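Long-range contacts in EscN (Escherichia coli O127:H6, PDB 2OBL), which is a P-loop NTPase-type protein of a type III secretion system, akin to the alpha and beta subunits of ATP synthase: residues I5-A10 with F34-Y39; D98-A103 with Q121-K126; S80-S85 with L246-A251. The protein carries 1 engineered substitution. One frame throughout, in Å; residues are numbered along the deposited sequence.

Contact 1. Residues I5-A10 with F34-Y39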
ATOM      1  N   ILE A   5     -10.555  10.223  20.470  1.00 24.65           N
ATOM      2  CA  ILE A   5      -9.949  11.339  19.740  1.00 22.62           C
ATOM      3  C   ILE A   5     -11.040  12.248  19.208  1.00 21.71           C
ATOM      4  O   ILE A   5     -12.210  11.853  19.151  1.00 21.09           O
ATOM      5  CB  ILE A   5      -9.071  10.877  18.545  1.00 22.62           C
ATOM      6  CG1 ILE A   5      -9.917  10.113  17.522  1.00 22.31           C
ATOM      7  CG2 ILE A   5      -7.875  10.069  19.022  1.00 22.82           C
ATOM      8  CD1 ILE A   5      -9.199   9.877  16.197  1.00 23.07           C
ATOM      9  N   ARG A   6     -10.660  13.467  18.833  1.00 20.99           N
ATOM     10  CA  ARG A   6     -11.615  14.421  18.284  1.00 20.89           C
ATOM     11  C   ARG A   6     -11.460  14.466  16.780  1.00 20.84           C
ATOM     12  O   ARG A   6     -10.348  14.593  16.254  1.00 21.20           O
ATOM     13  CB  ARG A   6     -11.423  15.825  18.869  1.00 21.96           C
ATOM     14  CG  ARG A   6     -11.609  15.901  20.377  1.00 23.86           C
ATOM     15  CD  ARG A   6     -11.585  17.333  20.872  1.00 25.73           C
ATOM     16  NE  ARG A   6     -12.808  18.051  20.523  1.00 27.61           N
ATOM     17  CZ  ARG A   6     -14.016  17.764  21.002  1.00 28.10           C
ATOM     18  NH1 ARG A   6     -14.180  16.759  21.857  1.00 28.81           N
ATOM     19  NH2 ARG A   6     -15.067  18.482  20.621  1.00 28.69           N
ATOM     20  N   VAL A   7     -12.582  14.362  16.085  1.00 19.96           N
ATOM     21  CA  VAL A   7     -12.559  14.320  14.635  1.00 19.45           C
ATOM     22  C   VAL A   7     -13.508  15.336  14.029  1.00 19.14           C
ATOM     23  O   VAL A   7     -14.321  15.934  14.738  1.00 19.33           O
ATOM     24  CB  VAL A   7     -12.881  12.908  14.102  1.00 19.81           C
ATOM     25  CG1 VAL A   7     -11.789  11.927  14.513  1.00 19.17           C
ATOM     26  CG2 VAL A   7     -14.259  12.431  14.589  1.00 19.66           C
ATOM     27  N   GLY A   8     -13.395  15.525  12.717  1.00 19.64           N
ATOM     28  CA  GLY A   8     -14.255  16.431  11.964  1.00 19.76           C
ATOM     29  C   GLY A   8     -13.683  16.674  10.586  1.00 20.65           C
ATOM     30  O   GLY A   8     -12.548  16.287  10.298  1.00 21.29           O
ATOM     31  N   ASP A   9     -14.449  17.331   9.724  1.00 21.49           N
ATOM     32  CA  ASP A   9     -13.949  17.620   8.384  1.00 21.90           C
ATOM     33  C   ASP A   9     -12.665  18.458   8.421  1.00 21.60           C
ATOM     34  O   ASP A   9     -11.844  18.369   7.507  1.00 22.28           O
ATOM     35  CB  ASP A   9     -15.004  18.338   7.543  1.00 22.07           C
ATOM     36  CG  ASP A   9     -16.169  17.448   7.162  1.00 22.64           C
ATOM     37  OD1 ASP A   9     -16.112  16.214   7.360  1.00 23.38           O
ATOM     38  OD2 ASP A   9     -17.158  18.001   6.646  1.00 23.50           O
ATOM     39  N   ALA A  10     -12.487  19.256   9.476  1.00 20.87           N
ATOM     40  CA  ALA A  10     -11.357  20.187   9.563  1.00 20.42           C
ATOM     41  C   ALA A  10     -10.006  19.483   9.665  1.00 20.51           C
ATOM     42  O   ALA A  10      -8.946  20.128   9.630  1.00 19.76           O
ATOM     43  CB  ALA A  10     -11.544  21.181  10.734  1.00 20.93           C
ATOM     44  N   PHE A  34     -16.443  16.396  17.176  1.00 26.34           N
ATOM     45  CA  PHE A  34     -16.834  15.008  17.461  1.00 26.25           C
ATOM     46  C   PHE A  34     -15.765  14.196  18.177  1.00 25.72           C
ATOM     47  O   PHE A  34     -14.596  14.252  17.819  1.00 26.81           O
ATOM     48  CB  PHE A  34     -17.198  14.273  16.167  1.00 25.70           C
ATOM     49  CG  PHE A  34     -18.053  15.077  15.234  1.00 25.93           C
ATOM     50  CD1 PHE A  34     -19.311  15.512  15.627  1.00 25.36           C
ATOM     51  CD2 PHE A  34     -17.606  15.388  13.958  1.00 25.64           C
ATOM     52  CE1 PHE A  34     -20.101  16.251  14.766  1.00 25.49           C
ATOM     53  CE2 PHE A  34     -18.387  16.123  13.093  1.00 25.30           C
ATOM     54  CZ  PHE A  34     -19.641  16.558  13.495  1.00 25.48           C
ATOM     55  N   GLU A  35     -16.174  13.417  19.172  1.00 25.15           N
ATOM     56  CA  GLU A  35     -15.283  12.410  19.742  1.00 25.42           C
ATOM     57  C   GLU A  35     -15.620  11.017  19.217  1.00 24.42           C
ATOM     58  O   GLU A  35     -16.791  10.637  19.108  1.00 22.83           O
ATOM     59  CB  GLU A  35     -15.370  12.378  21.264  1.00 27.63           C
ATOM     60  CG  GLU A  35     -14.803  13.579  21.975  1.00 29.61           C
ATOM     61  CD  GLU A  35     -14.851  13.403  23.479  1.00 30.34           C
ATOM     62  OE1 GLU A  35     -15.922  13.020  23.998  1.00 31.44           O
ATOM     63  OE2 GLU A  35     -13.818  13.640  24.140  1.00 31.42           O
ATOM     64  N   ARG A  36     -14.582  10.247  18.908  1.00 23.37           N
ATOM     65  CA  ARG A  36     -14.753   8.848  18.566  1.00 23.31           C
ATOM     66  C   ARG A  36     -13.753   8.004  19.346  1.00 23.69           C
ATOM     67  O   ARG A  36     -12.636   8.440  19.625  1.00 21.76           O
ATOM     68  CB  ARG A  36     -14.572   8.622  17.065  1.00 23.97           C
ATOM     69  CG  ARG A  36     -15.729   9.144  16.203  1.00 25.43           C
ATOM     70  CD  ARG A  36     -15.835   8.333  14.929  1.00 25.44           C
ATOM     71  NE  ARG A  36     -16.964   8.713  14.086  1.00 24.43           N
ATOM     72  CZ  ARG A  36     -17.320   8.037  13.002  1.00 23.68           C
ATOM     73  NH1 ARG A  36     -16.628   6.945  12.650  1.00 23.33           N
ATOM     74  NH2 ARG A  36     -18.359   8.437  12.273  1.00 22.95           N
ATOM     75  N   SER A  37     -14.171   6.793  19.704  1.00 22.43           N
ATOM     76  CA  SER A  37     -13.282   5.833  20.336  1.00 21.35           C
ATOM     77  C   SER A  37     -12.220   5.375  19.336  1.00 22.02           C
ATOM     78  O   SER A  37     -12.489   5.282  18.136  1.00 21.22           O
ATOM     79  CB  SER A  37     -14.092   4.637  20.844  1.00 22.13           C
ATOM     80  OG  SER A  37     -13.243   3.611  21.328  1.00 21.98           O
ATOM     81  N   LEU A  38     -11.014   5.110  19.830  1.00 21.03           N
ATOM     82  CA  LEU A  38      -9.941   4.578  18.972  1.00 22.71           C
ATOM     83  C   LEU A  38     -10.207   3.136  18.552  1.00 24.42           C
ATOM     84  O   LEU A  38      -9.549   2.599  17.650  1.00 22.43           O
ATOM     85  CB  LEU A  38      -8.587   4.667  19.674  1.00 21.75           C
ATOM     86  CG  LEU A  38      -7.928   6.047  19.716  1.00 22.82           C
ATOM     87  CD1 LEU A  38      -6.569   6.015  20.389  1.00 22.33           C
ATOM     88  CD2 LEU A  38      -7.809   6.625  18.319  1.00 22.87           C
ATOM     89  N   TYR A  39     -11.186   2.521  19.209  1.00 26.98           N
ATOM     90  CA  TYR A  39     -11.523   1.134  18.947  1.00 30.38           C
ATOM     91  C   TYR A  39     -12.957   1.008  18.447  1.00 31.46           C
ATOM     92  O   TYR A  39     -13.826   1.789  18.823  1.00 31.80           O
ATOM     93  CB  TYR A  39     -11.255   0.302  20.199  1.00 31.97           C
ATOM     94  CG  TYR A  39      -9.854   0.536  20.738  1.00 32.77           C
ATOM     95  CD1 TYR A  39      -8.758  -0.112  20.181  1.00 33.04           C
ATOM     96  CD2 TYR A  39      -9.623   1.434  21.778  1.00 33.20           C
ATOM     97  CE1 TYR A  39      -7.473   0.107  20.654  1.00 33.23           C
ATOM     98  CE2 TYR A  39      -8.338   1.660  22.262  1.00 33.30           C
ATOM     99  CZ  TYR A  39      -7.268   0.995  21.691  1.00 33.18           C
ATOM    100  OH  TYR A  39      -5.985   1.203  22.162  1.00 33.36           O
TER

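Contact 2. Residues D98-A103 with Q121-K126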
ATOM      1  N   ASP A  98     -11.329   9.633  -2.570  1.00 17.04           N
ATOM      2  CA  ASP A  98     -11.894  10.941  -2.226  1.00 16.97           C
ATOM      3  C   ASP A  98     -11.063  11.577  -1.117  1.00 16.23           C
ATOM      4  O   ASP A  98     -10.877  12.796  -1.065  1.00 15.96           O
ATOM      5  CB  ASP A  98     -13.326  10.769  -1.715  1.00 17.79           C
ATOM      6  CG  ASP A  98     -14.272  10.239  -2.772  1.00 19.29           C
ATOM      7  OD1 ASP A  98     -14.051  10.510  -3.971  1.00 19.41           O
ATOM      8  OD2 ASP A  98     -15.247   9.554  -2.398  1.00 19.61           O
ATOM      9  N   ILE A  99     -10.586  10.722  -0.221  1.00 16.31           N
ATOM     10  CA  ILE A  99      -9.856  11.132   0.975  1.00 15.42           C
ATOM     11  C   ILE A  99      -8.739  10.136   1.233  1.00 15.24           C
ATOM     12  O   ILE A  99      -8.951   8.933   1.136  1.00 15.92           O
ATOM     13  CB  ILE A  99     -10.781  11.083   2.206  1.00 15.84           C
ATOM     14  CG1 ILE A  99     -12.008  11.985   2.011  1.00 15.70           C
ATOM     15  CG2 ILE A  99     -10.015  11.449   3.478  1.00 15.78           C
ATOM     16  CD1 ILE A  99     -11.719  13.446   2.211  1.00 15.40           C
ATOM     17  N   ILE A 100      -7.558  10.638   1.570  1.00 14.81           N
ATOM     18  CA  ILE A 100      -6.440   9.780   1.939  1.00 15.68           C
ATOM     19  C   ILE A 100      -6.092  10.028   3.396  1.00 16.25           C
ATOM     20  O   ILE A 100      -5.896  11.170   3.816  1.00 15.86           O
ATOM     21  CB  ILE A 100      -5.182  10.044   1.069  1.00 16.11           C
ATOM     22  CG1 ILE A 100      -5.504   9.870  -0.417  1.00 16.98           C
ATOM     23  CG2 ILE A 100      -4.058   9.093   1.467  1.00 16.74           C
ATOM     24  CD1 ILE A 100      -4.434  10.458  -1.320  1.00 18.13           C
ATOM     25  N   VAL A 101      -6.042   8.952   4.176  1.00 15.91           N
ATOM     26  CA  VAL A 101      -5.572   9.049   5.533  1.00 15.18           C
ATOM     27  C   VAL A 101      -4.250   8.309   5.603  1.00 15.97           C
ATOM     28  O   VAL A 101      -4.198   7.100   5.383  1.00 14.70           O
ATOM     29  CB  VAL A 101      -6.582   8.459   6.534  1.00 14.49           C
ATOM     30  CG1 VAL A 101      -6.046   8.532   7.949  1.00 15.23           C
ATOM     31  CG2 VAL A 101      -7.925   9.180   6.409  1.00 14.73           C
ATOM     32  N   LEU A 102      -3.194   9.056   5.904  1.00 16.43           N
ATOM     33  CA  LEU A 102      -1.841   8.526   5.974  1.00 18.21           C
ATOM     34  C   LEU A 102      -1.419   8.380   7.422  1.00 18.37           C
ATOM     35  O   LEU A 102      -1.688   9.258   8.253  1.00 19.87           O
ATOM     36  CB  LEU A 102      -0.878   9.470   5.256  1.00 20.51           C
ATOM     37  CG  LEU A 102      -0.699   9.275   3.755  1.00 22.01           C
ATOM     38  CD1 LEU A 102      -0.189  10.534   3.096  1.00 23.45           C
ATOM     39  CD2 LEU A 102       0.284   8.133   3.508  1.00 22.33           C
ATOM     40  N   ALA A 103      -0.796   7.249   7.731  1.00 16.81           N
ATOM     41  CA  ALA A 103      -0.167   7.061   9.010  1.00 16.15           C
ATOM     42  C   ALA A 103       1.302   6.849   8.723  1.00 16.33           C
ATOM     43  O   ALA A 103       1.693   5.833   8.112  1.00 16.70           O
ATOM     44  CB  ALA A 103      -0.752   5.877   9.748  1.00 16.97           C
ATOM     45  N   GLN A 121      -0.109  20.315  -3.484  1.00 14.53           N
ATOM     46  CA  GLN A 121      -1.172  20.931  -2.718  1.00 14.92           C
ATOM     47  C   GLN A 121      -2.519  20.262  -2.979  1.00 15.81           C
ATOM     48  O   GLN A 121      -3.289  20.063  -2.057  1.00 17.29           O
ATOM     49  CB  GLN A 121      -1.218  22.445  -2.997  1.00 14.53           C
ATOM     50  CG  GLN A 121       0.018  23.178  -2.479  1.00 14.14           C
ATOM     51  CD  GLN A 121       0.057  23.227  -0.962  1.00 15.02           C
ATOM     52  OE1 GLN A 121      -0.828  23.807  -0.335  1.00 15.36           O
ATOM     53  NE2 GLN A 121       1.063  22.583  -0.362  1.00 14.92           N
ATOM     54  N   SER A 122      -2.787  19.879  -4.226  1.00 16.80           N
ATOM     55  CA  SER A 122      -4.074  19.256  -4.559  1.00 16.83           C
ATOM     56  C   SER A 122      -4.257  17.897  -3.876  1.00 16.64           C
ATOM     57  O   SER A 122      -5.372  17.497  -3.532  1.00 17.48           O
ATOM     58  CB  SER A 122      -4.239  19.118  -6.074  1.00 17.27           C
ATOM     59  OG  SER A 122      -3.236  18.290  -6.627  1.00 18.17           O
ATOM     60  N   THR A 123      -3.158  17.190  -3.668  1.00 16.28           N
ATOM     61  CA  THR A 123      -3.218  15.927  -2.946  1.00 16.22           C
ATOM     62  C   THR A 123      -3.343  16.170  -1.444  1.00 16.18           C
ATOM     63  O   THR A 123      -4.224  15.609  -0.790  1.00 16.17           O
ATOM     64  CB  THR A 123      -2.001  15.038  -3.251  1.00 15.89           C
ATOM     65  OG1 THR A 123      -1.963  14.755  -4.654  1.00 16.14           O
ATOM     66  CG2 THR A 123      -2.066  13.710  -2.454  1.00 16.10           C
ATOM     67  N   LEU A 124      -2.473  17.019  -0.899  1.00 14.52           N
ATOM     68  CA  LEU A 124      -2.512  17.324   0.533  1.00 14.55           C
ATOM     69  C   LEU A 124      -3.878  17.810   1.014  1.00 14.15           C
ATOM     70  O   LEU A 124      -4.267  17.557   2.151  1.00 13.57           O
ATOM     71  CB  LEU A 124      -1.420  18.332   0.899  1.00 14.52           C
ATOM     72  CG  LEU A 124       0.023  17.851   0.724  1.00 13.72           C
ATOM     73  CD1 LEU A 124       0.959  19.040   0.722  1.00 14.62           C
ATOM     74  CD2 LEU A 124       0.401  16.832   1.835  1.00 14.83           C
ATOM     75  N   SER A 125      -4.609  18.495   0.136  1.00 14.65           N
ATOM     76  CA  SER A 125      -5.920  19.026   0.466  1.00 15.86           C
ATOM     77  C   SER A 125      -6.966  17.965   0.750  1.00 15.48           C
ATOM     78  O   SER A 125      -7.989  18.260   1.370  1.00 15.80           O
ATOM     79  CB  SER A 125      -6.416  19.945  -0.647  1.00 17.21           C
ATOM     80  OG  SER A 125      -5.784  21.206  -0.530  1.00 20.17           O
ATOM     81  N   LYS A 126      -6.729  16.741   0.279  1.00 15.24           N
ATOM     82  CA  LYS A 126      -7.630  15.627   0.607  1.00 15.56           C
ATOM     83  C   LYS A 126      -7.001  14.597   1.542  1.00 15.03           C
ATOM     84  O   LYS A 126      -7.547  13.501   1.719  1.00 15.37           O
ATOM     85  CB  LYS A 126      -8.145  14.942  -0.655  1.00 16.23           C
ATOM     86  CG  LYS A 126      -7.093  14.239  -1.473  1.00 16.71           C
ATOM     87  CD  LYS A 126      -7.753  13.553  -2.661  1.00 17.27           C
ATOM     88  CE  LYS A 126      -6.752  12.776  -3.498  1.00 17.10           C
ATOM     89  NZ  LYS A 126      -7.462  12.181  -4.666  1.00 16.61           N
TER

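Contact 3. Residues S80-S85 with L246-A251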
ATOM      1  N   SER A  80      15.074  -1.405   2.181  1.00 15.75           N
ATOM      2  CA  SER A  80      15.616  -0.066   1.985  1.00 17.94           C
ATOM      3  C   SER A  80      16.129   0.142   0.577  1.00 18.19           C
ATOM      4  O   SER A  80      16.621  -0.789  -0.060  1.00 18.71           O
ATOM      5  CB  SER A  80      16.774   0.185   2.959  1.00 18.91           C
ATOM      6  OG  SER A  80      16.308   0.170   4.286  1.00 21.68           O
ATOM      7  N   GLY A  81      16.043   1.382   0.109  1.00 18.41           N
ATOM      8  CA  GLY A  81      16.655   1.768  -1.145  1.00 18.33           C
ATOM      9  C   GLY A  81      16.075   1.066  -2.348  1.00 18.10           C
ATOM     10  O   GLY A  81      16.781   0.829  -3.329  1.00 18.98           O
ATOM     11  N   VAL A  82      14.788   0.736  -2.289  1.00 17.36           N
ATOM     12  CA  VAL A  82      14.129   0.161  -3.455  1.00 16.66           C
ATOM     13  C   VAL A  82      12.974   1.025  -3.972  1.00 16.90           C
ATOM     14  O   VAL A  82      12.169   0.564  -4.771  1.00 16.63           O
ATOM     15  CB  VAL A  82      13.651  -1.289  -3.215  1.00 16.97           C
ATOM     16  CG1 VAL A  82      14.838  -2.195  -2.894  1.00 16.08           C
ATOM     17  CG2 VAL A  82      12.587  -1.343  -2.123  1.00 16.26           C
ATOM     18  N   GLY A  83      12.899   2.271  -3.510  1.00 16.93           N
ATOM     19  CA  GLY A  83      11.934   3.222  -4.082  1.00 17.08           C
ATOM     20  C   GLY A  83      10.550   3.184  -3.469  1.00 17.55           C
ATOM     21  O   GLY A  83       9.582   3.647  -4.083  1.00 16.61           O
ATOM     22  N   LYS A  84      10.441   2.632  -2.261  1.00 16.51           N
ATOM     23  CA  LYS A  84       9.146   2.527  -1.607  1.00 16.49           C
ATOM     24  C   LYS A  84       8.445   3.881  -1.507  1.00 15.53           C
ATOM     25  O   LYS A  84       7.311   4.012  -1.922  1.00 14.27           O
ATOM     26  CB  LYS A  84       9.285   1.894  -0.216  1.00 17.60           C
ATOM     27  CG  LYS A  84       8.024   1.988   0.647  1.00 18.58           C
ATOM     28  CD  LYS A  84       8.344   1.718   2.121  1.00 20.95           C
ATOM     29  CE  LYS A  84       9.262   2.784   2.725  1.00 21.88           C
ATOM     30  NZ  LYS A  84       8.635   4.039   3.271  1.00 23.78           N
ATOM     31  N   SER A  85       9.116   4.889  -0.957  1.00 15.19           N
ATOM     32  CA  SER A  85       8.426   6.161  -0.730  1.00 15.71           C
ATOM     33  C   SER A  85       7.923   6.767  -2.048  1.00 14.48           C
ATOM     34  O   SER A  85       6.822   7.340  -2.113  1.00 13.85           O
ATOM     35  CB  SER A  85       9.313   7.131   0.048  1.00 17.39           C
ATOM     36  OG  SER A  85       9.408   6.703   1.403  1.00 19.47           O
ATOM     37  N   LEU A 246       8.450  -5.381  -3.620  1.00  9.85           N
ATOM     38  CA  LEU A 246       9.527  -4.644  -4.292  1.00 10.34           C
ATOM     39  C   LEU A 246      10.835  -5.346  -3.993  1.00 11.75           C
ATOM     40  O   LEU A 246      11.030  -5.836  -2.881  1.00 11.93           O
ATOM     41  CB  LEU A 246       9.610  -3.209  -3.767  1.00 11.81           C
ATOM     42  CG  LEU A 246       8.306  -2.431  -3.715  1.00 12.13           C
ATOM     43  CD1 LEU A 246       8.572  -0.936  -3.400  1.00 13.19           C
ATOM     44  CD2 LEU A 246       7.558  -2.575  -5.029  1.00 12.11           C
ATOM     45  N   THR A 247      11.743  -5.372  -4.964  1.00 11.47           N
ATOM     46  CA  THR A 247      12.992  -6.100  -4.789  1.00 13.20           C
ATOM     47  C   THR A 247      14.217  -5.257  -5.065  1.00 13.35           C
ATOM     48  O   THR A 247      14.204  -4.390  -5.941  1.00 13.62           O
ATOM     49  CB  THR A 247      13.064  -7.349  -5.693  1.00 13.41           C
ATOM     50  OG1 THR A 247      13.055  -6.945  -7.073  1.00 13.30           O
ATOM     51  CG2 THR A 247      11.898  -8.294  -5.411  1.00 12.42           C
ATOM     52  N   ARG A 248      15.275  -5.533  -4.310  1.00 14.88           N
ATOM     53  CA  ARG A 248      16.585  -4.924  -4.551  1.00 16.16           C
ATOM     54  C   ARG A 248      17.070  -5.239  -5.963  1.00 15.71           C
ATOM     55  O   ARG A 248      17.666  -4.392  -6.629  1.00 16.19           O
ATOM     56  CB  ARG A 248      17.592  -5.405  -3.503  1.00 18.65           C
ATOM     57  CG  ARG A 248      18.955  -4.731  -3.587  1.00 21.44           C
ATOM     58  CD  ARG A 248      19.629  -4.666  -2.219  1.00 24.28           C
ATOM     59  NE  ARG A 248      18.965  -3.695  -1.349  1.00 26.46           N
ATOM     60  CZ  ARG A 248      18.235  -4.017  -0.286  1.00 27.08           C
ATOM     61  NH1 ARG A 248      18.080  -5.293   0.051  1.00 27.52           N
ATOM     62  NH2 ARG A 248      17.661  -3.065   0.439  1.00 27.18           N
ATOM     63  N   GLU A 249      16.793  -6.451  -6.432  1.00 14.94           N
ATOM     64  CA  GLU A 249      17.206  -6.862  -7.772  1.00 14.92           C
ATOM     65  C   GLU A 249      16.677  -5.949  -8.882  1.00 14.45           C
ATOM     66  O   GLU A 249      17.420  -5.595  -9.811  1.00 13.65           O
ATOM     67  CB  GLU A 249      16.826  -8.324  -8.027  1.00 15.12           C
ATOM     68  CG  GLU A 249      17.694  -9.324  -7.260  1.00 15.47           C
ATOM     69  CD  GLU A 249      17.407  -9.386  -5.755  1.00 16.63           C
ATOM     70  OE1 GLU A 249      16.299  -8.983  -5.309  1.00 15.35           O
ATOM     71  OE2 GLU A 249      18.307  -9.848  -5.015  1.00 17.28           O
ATOM     72  N   LEU A 250      15.404  -5.566  -8.801  1.00 13.52           N
ATOM     73  CA  LEU A 250      14.857  -4.604  -9.756  1.00 14.09           C
ATOM     74  C   LEU A 250      15.362  -3.177  -9.517  1.00 14.56           C
ATOM     75  O   LEU A 250      15.674  -2.456 -10.471  1.00 14.88           O
ATOM     76  CB  LEU A 250      13.324  -4.649  -9.774  1.00 13.62           C
ATOM     77  CG  LEU A 250      12.757  -5.935 -10.378  1.00 13.98           C
ATOM     78  CD1 LEU A 250      11.252  -6.039 -10.131  1.00 14.85           C
ATOM     79  CD2 LEU A 250      13.088  -6.055 -11.872  1.00 13.65           C
ATOM     80  N   ALA A 251      15.449  -2.763  -8.258  1.00 15.07           N
ATOM     81  CA  ALA A 251      15.952  -1.423  -7.960  1.00 16.49           C
ATOM     82  C   ALA A 251      17.368  -1.193  -8.512  1.00 17.54           C
ATOM     83  O   ALA A 251      17.702  -0.087  -8.948  1.00 17.65           O
ATOM     84  CB  ALA A 251      15.905  -1.144  -6.456  1.00 16.04           C
TER

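Contact 1. Residues I5-A10 with F34-Y39
Ile5 and Arg36 pair through two backbone hydrogen bonds, Ile5 N to Arg36 O at 2.9 Å and Arg36 N to Ile5 O at 2.9 Å. Val7 and Phe34 form the next hydrogen-bonded pair. Its two bonds are unequal: Val7 N to Phe34 O is 2.7 Å, while Phe34 N to Val7 O stretches to 3.3 Å. Between them Arg6 and Glu35 make the non-hydrogen-bonded pair, where Arg6 CA lies 3.0 Å from Phe34 O in a CA-H...O contact. The strands 5-7 and 34-37 thus form a two-stranded antiparallel sheet. It lies beside helix 138-156.

Ile5, Val7, Phe34 and Arg36 share one face. It is tightly packed at Ile5 and Val7, while Phe34 at the end is exposed. Here Ile5 CG2 meets Leu38 CD2 at 3.5 Å, the two side chains crossing at about a right angle. The helix adds Thr150 and Thr147 to this side. With Val7 CG1 anti to the carbonyl carbon (chi1 -65°), Val7 CG2 falls between backbone N and carbonyl carbon and comes to 3.8 Å from Phe34 CB. It also touches the Arg36 aliphatic chain at CG. That chain runs extended to a guanidinium held by a salt bridge to Asp157.

The other face, with Arg6 and Glu35, is exposed and loose. The Arg6 chain bends at chi3 (73°), and NH1 comes close to Glu35 CG. The salt bridge from Arg6 NH1 to Glu35 OE2 is long, 3.9 Å. Guanidinium and carboxylate planes stand 51° apart, with OE2 at the guanidinium edge.

Contact 2. Residues D98-A103 with Q121-K126
Lys126 lies alongside the start of strand 99-105 and meets Asp98 and Ile100 with successive parts of its side chain. CB sits 3.5 Å from the backbone oxygen Asp98 O. CG stands between the lysine's own backbone N and carbonyl carbon (chi1 66°) and is a little farther off, 4.1 Å from the same Asp98 O. The chain then runs fully extended. CD returns to Asp98 O at 3.6 Å, so the methylenes pass along this carbonyl. CE meets the end of Ile100, with CD1 of that residue 3.9 Å from Lys126 CE; the two side chains approach at a slant. At the tip, NZ donates to the backbone oxygen of Ala97, just before the strand segment. The carboxylate of Asp98 is not its partner: OD2 of Asp98 accepts from the backbone N of Asn161.

The hydrogen bond between the two segments comes from the backbone of Lys126. Ile100 N donates to Lys126 O over 2.9 Å in a nearly straight bond, 168° at the hydrogen. The donor is tilted 25° from the carbonyl plane. The same oxygen touches Ile99 through a CA-H...O contact, and Ile99 CG2 comes near it as well. This bond opens the parallel pairing of strands 99-105 and 127-132 in the central sheet of the P-loop NTPase domain; Ile100 also bonds to the backbone of Val128. Helix 121-124 leads into the second of these strands.

Thr123 touches the strand more lightly. Its CG2 reaches Ile100 CD1 at 4.2 Å, while OG1 turns to a hydrogen bond with Asn93. Ile100 also packs on Cys127. On the strand's other face, Ile99 and Val101 lie against helix 138-156.

Contact 3. Residues S80-S85 with L246-A251
Val82 points into the angle between Leu246 and the short helix 248-251, and its two methyls take different partners. CG1 lies against the helix start, 3.6 Å from Arg248 CA, and also meets Ala251 CB at 3.9 Å. CG2 turns to Leu246, 3.9 Å from Leu246 CB, with the two side chains set obliquely. Ala251 CB closes in from the helix, near Val82 CA and Gly81 O.

Gly83, Lys84 and Ser85 belong to what is probably a P-loop (Walker A), the turn between strand 73-78 and helix 84-94; Gly83 is at the N-cap. The contact joins this loop to the chain that follows strand 242-245. Leu246 CD1 reaches Lys84 CA, while the Lys84 ammonium leads away to a salt bridge with Asp167.

Arg248 reaches back over the loop. Its CG is anti to the backbone N (chi1 -175°) and the chain bends at chi3, bringing NH2 within 2.6 Å of Ser80 O. The bond uses a lone pair in the carbonyl plane but is bent, 132° at the hydrogen. Val82 CG1 lies over one guanidinium face. Thr247 caps the helix, its OG1 accepting from Leu250 N at 3.2 Å.

From the N terminus, contact 1 comes first. It closes a loop of 23 residues and pairs strand 4-7 with 34-37. That loop already includes strand 15-16, which pairs with strand 127-132 of the central sheet. Contact 3 opens at the loop after strand 73-78 and closes only 160 residues later, after strand 242-245. Contact 2 is nested inside that long loop: helix 84-94 leads on to strand 99-105, and 17 residues later the chain returns beside it. Contact 1 lies in series with both. The centres of contacts 1 and 2 are about 17 Å apart. Contacts 1 and 3 lie on opposite sides of the chain's centre. Helix 138-156 borders both contact 1 and contact 2.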